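Local coordinates for SAM-dependent O-methyltransferase (Leptospira interrogans, PDB 2HNK), which probably transfers a methyl group from S-adenosylmethionine to a hydroxyl oxygen of an acceptor, and binds the by-product S-adenosyl-L-homocysteine, at residues Ile64-Ile67 and Tyr73-Leu76; Asn162-Ile167 and Glu206-Asp211. One frame throughout, in Å; residues are numbered along the deposited sequence.

Contact 1. Residues Ile64-Ile67 and Tyr73-Leu76. With SAH (S-adenosyl-L-homocysteine), chain O.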
ATOM      1  N   ILE C  64      -7.438 -15.354  -0.713  1.00 23.16           N
ATOM      2  CA  ILE C  64      -6.423 -14.935   0.254  1.00 22.91           C
ATOM      3  C   ILE C  64      -6.058 -16.082   1.202  1.00 22.94           C
ATOM      4  O   ILE C  64      -6.921 -16.863   1.592  1.00 23.12           O
ATOM      5  CB  ILE C  64      -6.914 -13.708   1.084  1.00 22.68           C
ATOM      6  CG1 ILE C  64      -7.200 -12.511   0.161  1.00 22.69           C
ATOM      7  CG2 ILE C  64      -5.903 -13.347   2.184  1.00 22.28           C
ATOM      8  CD1 ILE C  64      -7.767 -11.303   0.868  1.00 22.27           C
ATOM      9  N   ILE C  65      -4.784 -16.181   1.568  1.00 22.69           N
ATOM     10  CA  ILE C  65      -4.386 -17.048   2.681  1.00 22.63           C
ATOM     11  C   ILE C  65      -3.690 -16.236   3.764  1.00 22.62           C
ATOM     12  O   ILE C  65      -2.702 -15.558   3.499  1.00 22.47           O
ATOM     13  CB  ILE C  65      -3.486 -18.231   2.252  1.00 22.43           C
ATOM     14  CG1 ILE C  65      -4.216 -19.142   1.261  1.00 22.50           C
ATOM     15  CG2 ILE C  65      -3.022 -19.038   3.481  1.00 22.28           C
ATOM     16  CD1 ILE C  65      -3.341 -20.254   0.695  1.00 22.54           C
ATOM     17  N   GLU C  66      -4.225 -16.317   4.979  1.00 22.80           N
ATOM     18  CA  GLU C  66      -3.606 -15.717   6.144  1.00 23.24           C
ATOM     19  C   GLU C  66      -2.881 -16.793   6.948  1.00 23.47           C
ATOM     20  O   GLU C  66      -3.493 -17.771   7.376  1.00 23.27           O
ATOM     21  CB  GLU C  66      -4.659 -15.002   7.001  1.00 23.05           C
ATOM     22  CG  GLU C  66      -4.141 -14.518   8.350  1.00 23.71           C
ATOM     23  CD  GLU C  66      -5.149 -13.668   9.081  1.00 25.44           C
ATOM     24  OE1 GLU C  66      -5.874 -14.197   9.962  1.00 25.79           O
ATOM     25  OE2 GLU C  66      -5.239 -12.474   8.752  1.00 25.69           O
ATOM     26  N   ILE C  67      -1.576 -16.599   7.137  1.00 23.98           N
ATOM     27  CA  ILE C  67      -0.749 -17.495   7.935  1.00 24.09           C
ATOM     28  C   ILE C  67      -0.548 -16.851   9.306  1.00 24.48           C
ATOM     29  O   ILE C  67       0.320 -15.973   9.480  1.00 24.62           O
ATOM     30  CB  ILE C  67       0.636 -17.770   7.277  1.00 24.53           C
ATOM     31  CG1 ILE C  67       0.494 -18.230   5.813  1.00 24.84           C
ATOM     32  CG2 ILE C  67       1.414 -18.815   8.072  1.00 23.76           C
ATOM     33  CD1 ILE C  67       1.721 -17.953   4.979  1.00 23.43           C
ATOM     34  N   TYR C  73      -8.394 -10.206  14.071  1.00 24.69           N
ATOM     35  CA  TYR C  73      -8.625  -8.832  13.593  1.00 24.54           C
ATOM     36  C   TYR C  73      -8.330  -8.654  12.107  1.00 24.19           C
ATOM     37  O   TYR C  73      -9.149  -8.091  11.375  1.00 24.19           O
ATOM     38  CB  TYR C  73      -7.874  -7.765  14.423  1.00 24.55           C
ATOM     39  CG  TYR C  73      -8.369  -6.345  14.153  1.00 24.45           C
ATOM     40  CD1 TYR C  73      -7.830  -5.576  13.118  1.00 24.32           C
ATOM     41  CD2 TYR C  73      -9.393  -5.782  14.917  1.00 25.04           C
ATOM     42  CE1 TYR C  73      -8.291  -4.283  12.860  1.00 24.56           C
ATOM     43  CE2 TYR C  73      -9.858  -4.486  14.666  1.00 24.73           C
ATOM     44  CZ  TYR C  73      -9.302  -3.747  13.636  1.00 24.56           C
ATOM     45  OH  TYR C  73      -9.760  -2.474  13.383  1.00 24.37           O
ATOM     46  N   SER C  74      -7.172  -9.130  11.667  1.00 23.59           N
ATOM     47  CA  SER C  74      -6.753  -8.937  10.290  1.00 23.73           C
ATOM     48  C   SER C  74      -7.646  -9.708   9.324  1.00 24.05           C
ATOM     49  O   SER C  74      -7.998  -9.192   8.260  1.00 24.31           O
ATOM     50  CB  SER C  74      -5.271  -9.303  10.095  1.00 23.86           C
ATOM     51  OG  SER C  74      -5.002 -10.660  10.393  1.00 23.21           O
ATOM     52  N   SER C  75      -8.034 -10.927   9.709  1.00 24.14           N
ATOM     53  CA  SER C  75      -8.931 -11.761   8.888  1.00 24.09           C
ATOM     54  C   SER C  75     -10.284 -11.075   8.703  1.00 23.96           C
ATOM     55  O   SER C  75     -10.890 -11.166   7.645  1.00 23.70           O
ATOM     56  CB  SER C  75      -9.101 -13.169   9.489  1.00 23.62           C
ATOM     57  OG  SER C  75      -9.735 -13.122  10.754  1.00 22.32           O
ATOM     58  N   LEU C  76     -10.729 -10.381   9.748  1.00 24.31           N
ATOM     59  CA  LEU C  76     -11.943  -9.560   9.718  1.00 24.49           C
ATOM     60  C   LEU C  76     -11.814  -8.440   8.685  1.00 24.50           C
ATOM     61  O   LEU C  76     -12.760  -8.157   7.954  1.00 24.62           O
ATOM     62  CB  LEU C  76     -12.171  -8.970  11.105  1.00 24.87           C
ATOM     63  CG  LEU C  76     -13.501  -8.973  11.856  1.00 25.69           C
ATOM     64  CD1 LEU C  76     -14.333 -10.242  11.635  1.00 24.96           C
ATOM     65  CD2 LEU C  76     -13.219  -8.735  13.349  1.00 24.45           C
TER
HETATM   66  N   SAH O2003      -3.094 -11.827  12.330  1.00 47.74           N
HETATM   67  CA  SAH O2003      -3.362 -11.751  13.800  1.00 48.17           C
HETATM   68  CB  SAH O2003      -2.047 -11.813  14.577  1.00 48.45           C
HETATM   69  CG  SAH O2003      -1.287 -13.133  14.417  1.00 50.39           C
HETATM   70  SD  SAH O2003      -0.402 -13.524  15.941  1.00 53.68           S
HETATM   71  C   SAH O2003      -4.199 -10.530  14.217  1.00 47.79           C
HETATM   72  O   SAH O2003      -4.600 -10.398  15.377  1.00 47.39           O
HETATM   73  OXT SAH O2003      -4.499  -9.650  13.412  1.00 47.16           O
HETATM   74  C5' SAH O2003       0.284 -15.084  15.324  1.00 56.41           C
HETATM   75  C4' SAH O2003      -0.663 -16.279  15.368  1.00 57.98           C
HETATM   76  O4' SAH O2003      -0.085 -17.335  14.628  1.00 59.36           O
HETATM   77  C3' SAH O2003      -0.901 -16.801  16.774  1.00 58.98           C
HETATM   78  O3' SAH O2003      -2.289 -16.874  16.996  1.00 59.52           O
HETATM   79  C2' SAH O2003      -0.315 -18.199  16.812  1.00 59.66           C
HETATM   80  O2' SAH O2003      -1.182 -19.086  17.488  1.00 59.98           O
HETATM   81  C1' SAH O2003      -0.203 -18.556  15.333  1.00 59.67           C
HETATM   82  N9  SAH O2003       0.915 -19.474  15.020  1.00 59.55           N
HETATM   83  C8  SAH O2003       2.114 -19.632  15.680  1.00 59.55           C
HETATM   84  N7  SAH O2003       2.833 -20.596  15.053  1.00 59.33           N
HETATM   85  C5  SAH O2003       2.115 -21.055  13.999  1.00 59.65           C
HETATM   86  C6  SAH O2003       2.358 -22.025  13.026  1.00 59.47           C
HETATM   87  N6  SAH O2003       3.492 -22.715  13.019  1.00 59.55           N
HETATM   88  N1  SAH O2003       1.403 -22.280  12.059  1.00 59.67           N
HETATM   89  C2  SAH O2003       0.214 -21.575  12.045  1.00 59.56           C
HETATM   90  N3  SAH O2003      -0.024 -20.614  13.010  1.00 59.81           N
HETATM   91  C4  SAH O2003       0.906 -20.360  13.972  1.00 59.85           C
HETATM   92  O   HOH W   1      -6.647 -12.585  11.771  1.00 25.87           O
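Glu66 and Ser74 face each other across the loop that joins strand 63-67 to helix 73-81 in a Rossmann-like methyltransferase fold, within a beta-alpha-beta unit that continues into strand 87-92. The direct hydrogen bond runs from Ser74 OG to Glu66 OE2 and is very short, 2.5 Å. An outstretched glutamate makes it possible: with CG anti to the backbone N (chi1 171°) and the chain extended beyond it, the carboxylate spans the gap from strand to helix.

Water forms the second kind of link. One molecule donates to Glu66 OE1 at 2.5 Å and accepts from Ser75 N at 3.0 Å, so the two carboxylate oxygens are used separately. Thr69 also bonds OE1, while the Ser75 hydroxyl turns to Gly72 O and Trp105. What remains is simple contact, Ser75 CB lying 3.4 Å from Glu66 OE1.

The third set of bonds goes to the bound S-adenosyl-L-homocysteine, with Ser74 holding both the carboxylate and the amine of its amino acid part. Glu66 is thus a second-shell residue that positions a first-shell serine, and a carboxylate that accepts the hydroxyl's hydrogen bond would be expected to make OG a better acceptor for the ligand amine. Ser74 OG accepts from the ligand N at 3.0 Å, while Ser74 N donates to the ligand OXT at 3.2 Å.

Contact 2. Residues Asn162-Ile167 and Glu206-Asp211. With SAH (S-adenosyl-L-homocysteine), chain O.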
ATOM      1  N   ASN C 162      11.078 -20.137   5.891  1.00 26.31           N
ATOM      2  CA  ASN C 162      10.515 -21.395   5.400  1.00 26.48           C
ATOM      3  C   ASN C 162       9.135 -21.253   4.762  1.00 26.73           C
ATOM      4  O   ASN C 162       8.779 -22.026   3.864  1.00 26.77           O
ATOM      5  CB  ASN C 162      10.490 -22.444   6.515  1.00 26.76           C
ATOM      6  CG  ASN C 162      11.871 -22.706   7.087  1.00 27.39           C
ATOM      7  OD1 ASN C 162      12.839 -22.859   6.345  1.00 27.91           O
ATOM      8  ND2 ASN C 162      11.972 -22.731   8.408  1.00 27.78           N
ATOM      9  N   TYR C 163       8.358 -20.268   5.219  1.00 26.32           N
ATOM     10  CA  TYR C 163       7.063 -19.986   4.606  1.00 26.15           C
ATOM     11  C   TYR C 163       7.242 -19.420   3.198  1.00 26.27           C
ATOM     12  O   TYR C 163       6.481 -19.749   2.281  1.00 25.99           O
ATOM     13  CB  TYR C 163       6.233 -19.039   5.485  1.00 26.19           C
ATOM     14  CG  TYR C 163       5.788 -19.667   6.791  1.00 25.57           C
ATOM     15  CD1 TYR C 163       5.002 -20.821   6.791  1.00 25.50           C
ATOM     16  CD2 TYR C 163       6.150 -19.113   8.027  1.00 25.41           C
ATOM     17  CE1 TYR C 163       4.586 -21.412   7.980  1.00 25.33           C
ATOM     18  CE2 TYR C 163       5.728 -19.694   9.232  1.00 24.19           C
ATOM     19  CZ  TYR C 163       4.955 -20.853   9.192  1.00 26.10           C
ATOM     20  OH  TYR C 163       4.532 -21.471  10.348  1.00 26.75           O
ATOM     21  N   TYR C 164       8.283 -18.605   3.034  1.00 26.25           N
ATOM     22  CA  TYR C 164       8.526 -17.865   1.797  1.00 26.21           C
ATOM     23  C   TYR C 164       8.433 -18.687   0.495  1.00 26.46           C
ATOM     24  O   TYR C 164       7.614 -18.362  -0.370  1.00 26.62           O
ATOM     25  CB  TYR C 164       9.836 -17.075   1.895  1.00 26.09           C
ATOM     26  CG  TYR C 164      10.095 -16.185   0.707  1.00 26.45           C
ATOM     27  CD1 TYR C 164       9.288 -15.073   0.455  1.00 26.57           C
ATOM     28  CD2 TYR C 164      11.149 -16.452  -0.172  1.00 25.61           C
ATOM     29  CE1 TYR C 164       9.525 -14.252  -0.656  1.00 25.80           C
ATOM     30  CE2 TYR C 164      11.392 -15.636  -1.275  1.00 25.31           C
ATOM     31  CZ  TYR C 164      10.572 -14.543  -1.513  1.00 25.88           C
ATOM     32  OH  TYR C 164      10.810 -13.731  -2.598  1.00 26.21           O
ATOM     33  N   PRO C 165       9.256 -19.750   0.343  1.00 26.92           N
ATOM     34  CA  PRO C 165       9.142 -20.543  -0.908  1.00 26.96           C
ATOM     35  C   PRO C 165       7.760 -21.147  -1.152  1.00 27.10           C
ATOM     36  O   PRO C 165       7.327 -21.208  -2.296  1.00 27.75           O
ATOM     37  CB  PRO C 165      10.211 -21.639  -0.742  1.00 26.98           C
ATOM     38  CG  PRO C 165      10.523 -21.665   0.740  1.00 27.23           C
ATOM     39  CD  PRO C 165      10.326 -20.264   1.224  1.00 26.65           C
ATOM     40  N   LEU C 166       7.069 -21.558  -0.090  1.00 27.16           N
ATOM     41  CA  LEU C 166       5.704 -22.095  -0.184  1.00 27.27           C
ATOM     42  C   LEU C 166       4.663 -21.045  -0.610  1.00 27.37           C
ATOM     43  O   LEU C 166       3.731 -21.343  -1.388  1.00 27.31           O
ATOM     44  CB  LEU C 166       5.280 -22.734   1.148  1.00 27.29           C
ATOM     45  CG  LEU C 166       6.153 -23.789   1.855  1.00 28.38           C
ATOM     46  CD1 LEU C 166       5.531 -24.177   3.206  1.00 28.28           C
ATOM     47  CD2 LEU C 166       6.378 -25.042   1.007  1.00 27.84           C
ATOM     48  N   ILE C 167       4.813 -19.831  -0.083  1.00 27.29           N
ATOM     49  CA  ILE C 167       3.975 -18.687  -0.463  1.00 27.18           C
ATOM     50  C   ILE C 167       4.151 -18.389  -1.942  1.00 27.67           C
ATOM     51  O   ILE C 167       3.184 -18.187  -2.667  1.00 27.75           O
ATOM     52  CB  ILE C 167       4.342 -17.424   0.371  1.00 27.09           C
ATOM     53  CG1 ILE C 167       3.910 -17.614   1.838  1.00 26.36           C
ATOM     54  CG2 ILE C 167       3.745 -16.150  -0.247  1.00 26.01           C
ATOM     55  CD1 ILE C 167       4.636 -16.722   2.818  1.00 24.58           C
ATOM     56  N   GLU C 206      16.144 -10.594   3.818  1.00 27.41           N
ATOM     57  CA  GLU C 206      17.304 -10.805   2.964  1.00 28.88           C
ATOM     58  C   GLU C 206      16.923 -11.611   1.713  1.00 28.04           C
ATOM     59  O   GLU C 206      17.282 -11.226   0.602  1.00 27.88           O
ATOM     60  CB  GLU C 206      18.383 -11.511   3.793  1.00 28.77           C
ATOM     61  CG  GLU C 206      19.730 -11.743   3.136  1.00 31.33           C
ATOM     62  CD  GLU C 206      20.747 -12.384   4.110  1.00 32.61           C
ATOM     63  OE1 GLU C 206      20.523 -13.547   4.581  1.00 34.75           O
ATOM     64  OE2 GLU C 206      21.772 -11.707   4.399  1.00 37.65           O
ATOM     65  N   LEU C 207      16.188 -12.710   1.900  1.00 27.90           N
ATOM     66  CA  LEU C 207      15.685 -13.531   0.786  1.00 27.97           C
ATOM     67  C   LEU C 207      14.859 -12.712  -0.207  1.00 27.90           C
ATOM     68  O   LEU C 207      15.054 -12.801  -1.421  1.00 27.67           O
ATOM     69  CB  LEU C 207      14.815 -14.683   1.305  1.00 27.98           C
ATOM     70  CG  LEU C 207      15.459 -15.987   1.772  1.00 28.81           C
ATOM     71  CD1 LEU C 207      14.426 -16.859   2.497  1.00 28.81           C
ATOM     72  CD2 LEU C 207      16.088 -16.742   0.585  1.00 27.97           C
ATOM     73  N   VAL C 208      13.927 -11.928   0.331  1.00 27.70           N
ATOM     74  CA  VAL C 208      13.033 -11.094  -0.468  1.00 27.72           C
ATOM     75  C   VAL C 208      13.828 -10.070  -1.279  1.00 27.84           C
ATOM     76  O   VAL C 208      13.626  -9.928  -2.483  1.00 27.25           O
ATOM     77  CB  VAL C 208      12.000 -10.385   0.442  1.00 27.54           C
ATOM     78  CG1 VAL C 208      11.301  -9.262  -0.298  1.00 27.41           C
ATOM     79  CG2 VAL C 208      11.004 -11.390   1.012  1.00 26.49           C
ATOM     80  N   TYR C 209      14.744  -9.380  -0.601  1.00 28.36           N
ATOM     81  CA  TYR C 209      15.586  -8.363  -1.218  1.00 29.09           C
ATOM     82  C   TYR C 209      16.437  -8.873  -2.372  1.00 29.13           C
ATOM     83  O   TYR C 209      16.641  -8.159  -3.344  1.00 29.07           O
ATOM     84  CB  TYR C 209      16.504  -7.714  -0.183  1.00 29.50           C
ATOM     85  CG  TYR C 209      17.347  -6.607  -0.768  1.00 30.20           C
ATOM     86  CD1 TYR C 209      16.758  -5.431  -1.228  1.00 30.62           C
ATOM     87  CD2 TYR C 209      18.730  -6.738  -0.876  1.00 30.67           C
ATOM     88  CE1 TYR C 209      17.519  -4.415  -1.770  1.00 31.10           C
ATOM     89  CE2 TYR C 209      19.503  -5.722  -1.421  1.00 31.05           C
ATOM     90  CZ  TYR C 209      18.887  -4.565  -1.862  1.00 31.01           C
ATOM     91  OH  TYR C 209      19.635  -3.549  -2.398  1.00 32.16           O
ATOM     92  N   ASN C 210      16.947 -10.092  -2.255  1.00 29.30           N
ATOM     93  CA  ASN C 210      17.852 -10.630  -3.257  1.00 29.63           C
ATOM     94  C   ASN C 210      17.136 -11.488  -4.296  1.00 29.80           C
ATOM     95  O   ASN C 210      17.758 -11.995  -5.225  1.00 30.16           O
ATOM     96  CB  ASN C 210      18.981 -11.404  -2.573  1.00 29.75           C
ATOM     97  CG  ASN C 210      19.883 -10.501  -1.735  1.00 30.75           C
ATOM     98  OD1 ASN C 210      20.537  -9.599  -2.255  1.00 32.34           O
ATOM     99  ND2 ASN C 210      19.916 -10.741  -0.432  1.00 32.51           N
ATOM    100  N   ASP C 211      15.825 -11.633  -4.137  1.00 29.84           N
ATOM    101  CA  ASP C 211      15.004 -12.423  -5.048  1.00 30.06           C
ATOM    102  C   ASP C 211      14.541 -11.594  -6.250  1.00 30.19           C
ATOM    103  O   ASP C 211      13.758 -10.649  -6.102  1.00 30.25           O
ATOM    104  CB  ASP C 211      13.795 -12.998  -4.310  1.00 30.06           C
ATOM    105  CG  ASP C 211      13.128 -14.124  -5.067  1.00 30.32           C
ATOM    106  OD1 ASP C 211      13.514 -14.372  -6.223  1.00 30.05           O
ATOM    107  OD2 ASP C 211      12.211 -14.756  -4.505  1.00 30.74           O
TER
HETATM  108  N   SAH O2003      -3.094 -11.827  12.330  1.00 47.74           N
HETATM  109  CA  SAH O2003      -3.362 -11.751  13.800  1.00 48.17           C
HETATM  110  CB  SAH O2003      -2.047 -11.813  14.577  1.00 48.45           C
HETATM  111  CG  SAH O2003      -1.287 -13.133  14.417  1.00 50.39           C
HETATM  112  SD  SAH O2003      -0.402 -13.524  15.941  1.00 53.68           S
HETATM  113  C   SAH O2003      -4.199 -10.530  14.217  1.00 47.79           C
HETATM  114  O   SAH O2003      -4.600 -10.398  15.377  1.00 47.39           O
HETATM  115  OXT SAH O2003      -4.499  -9.650  13.412  1.00 47.16           O
HETATM  116  C5' SAH O2003       0.284 -15.084  15.324  1.00 56.41           C
HETATM  117  C4' SAH O2003      -0.663 -16.279  15.368  1.00 57.98           C
HETATM  118  O4' SAH O2003      -0.085 -17.335  14.628  1.00 59.36           O
HETATM  119  C3' SAH O2003      -0.901 -16.801  16.774  1.00 58.98           C
HETATM  120  O3' SAH O2003      -2.289 -16.874  16.996  1.00 59.52           O
HETATM  121  C2' SAH O2003      -0.315 -18.199  16.812  1.00 59.66           C
HETATM  122  O2' SAH O2003      -1.182 -19.086  17.488  1.00 59.98           O
HETATM  123  C1' SAH O2003      -0.203 -18.556  15.333  1.00 59.67           C
HETATM  124  N9  SAH O2003       0.915 -19.474  15.020  1.00 59.55           N
HETATM  125  C8  SAH O2003       2.114 -19.632  15.680  1.00 59.55           C
HETATM  126  N7  SAH O2003       2.833 -20.596  15.053  1.00 59.33           N
HETATM  127  C5  SAH O2003       2.115 -21.055  13.999  1.00 59.65           C
HETATM  128  C6  SAH O2003       2.358 -22.025  13.026  1.00 59.47           C
HETATM  129  N6  SAH O2003       3.492 -22.715  13.019  1.00 59.55           N
HETATM  130  N1  SAH O2003       1.403 -22.280  12.059  1.00 59.67           N
HETATM  131  C2  SAH O2003       0.214 -21.575  12.045  1.00 59.56           C
HETATM  132  N3  SAH O2003      -0.024 -20.614  13.010  1.00 59.81           N
HETATM  133  C4  SAH O2003       0.906 -20.360  13.972  1.00 59.85           C
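Tyr164 OH donates a 2.6 Å hydrogen bond to Asp211 OD2, tying helix 160-170 to Asp211 in segment 206-211. Helices 160-170 and 196-210 belong to the Rossmann-like fold, and the tyrosine ring bridges them. Asp211 OD2 receives the hydroxyl on its anti side, 21° out of the carboxylate plane, and it sits at the ring's edge, near the ring plane. Ring and carboxylate are themselves steeply turned, 76° apart. The other carboxylate oxygen, OD1, takes the backbone N of Leu213, which should help fix the rotation of the acid.

Apolar contacts support the same ring. Tyr164 CG stands anti to the backbone N (chi1 -175°), which carries the ring across to helix 196-210, where Val208 CG2 approaches CE1 obliquely at 3.6 Å. Leu207, more exposed, adds a looser touch of CD1 on CD2 at 4.2 Å. Val214 of strand 214-219 also packs on Tyr164.

Neighbouring residues lead elsewhere. Asp211 O and Tyr209 OH bond Arg22 and Val21 of the second subunit, placing this part of the chain at the subunit interface. Tyr163 instead belongs to the pocket of the bound S-adenosyl-L-homocysteine: its OH bonds Asp156 and lies 3.1 Å from N6 of the ligand.

How the contacts relate
The two contacts lie 20 Å apart, centre to centre, in one alpha/beta fold. Along the chain they follow one another, with both segments of contact 1 preceding those of contact 2. The centre of contact 1 lies about 5 Å from the centre of the folded chain, on inner strand 63-67, while that of contact 2 is about 15 Å out, where two helices meet close to edge strand 214-219. Ile67 CD1 meets Ile167 CD1 at 3.8 Å, so strand 63-67 packs directly on helix 160-170. The same ligand touches both contacts, through its amino acid part at 73-76 and its adenine at helix 160-170.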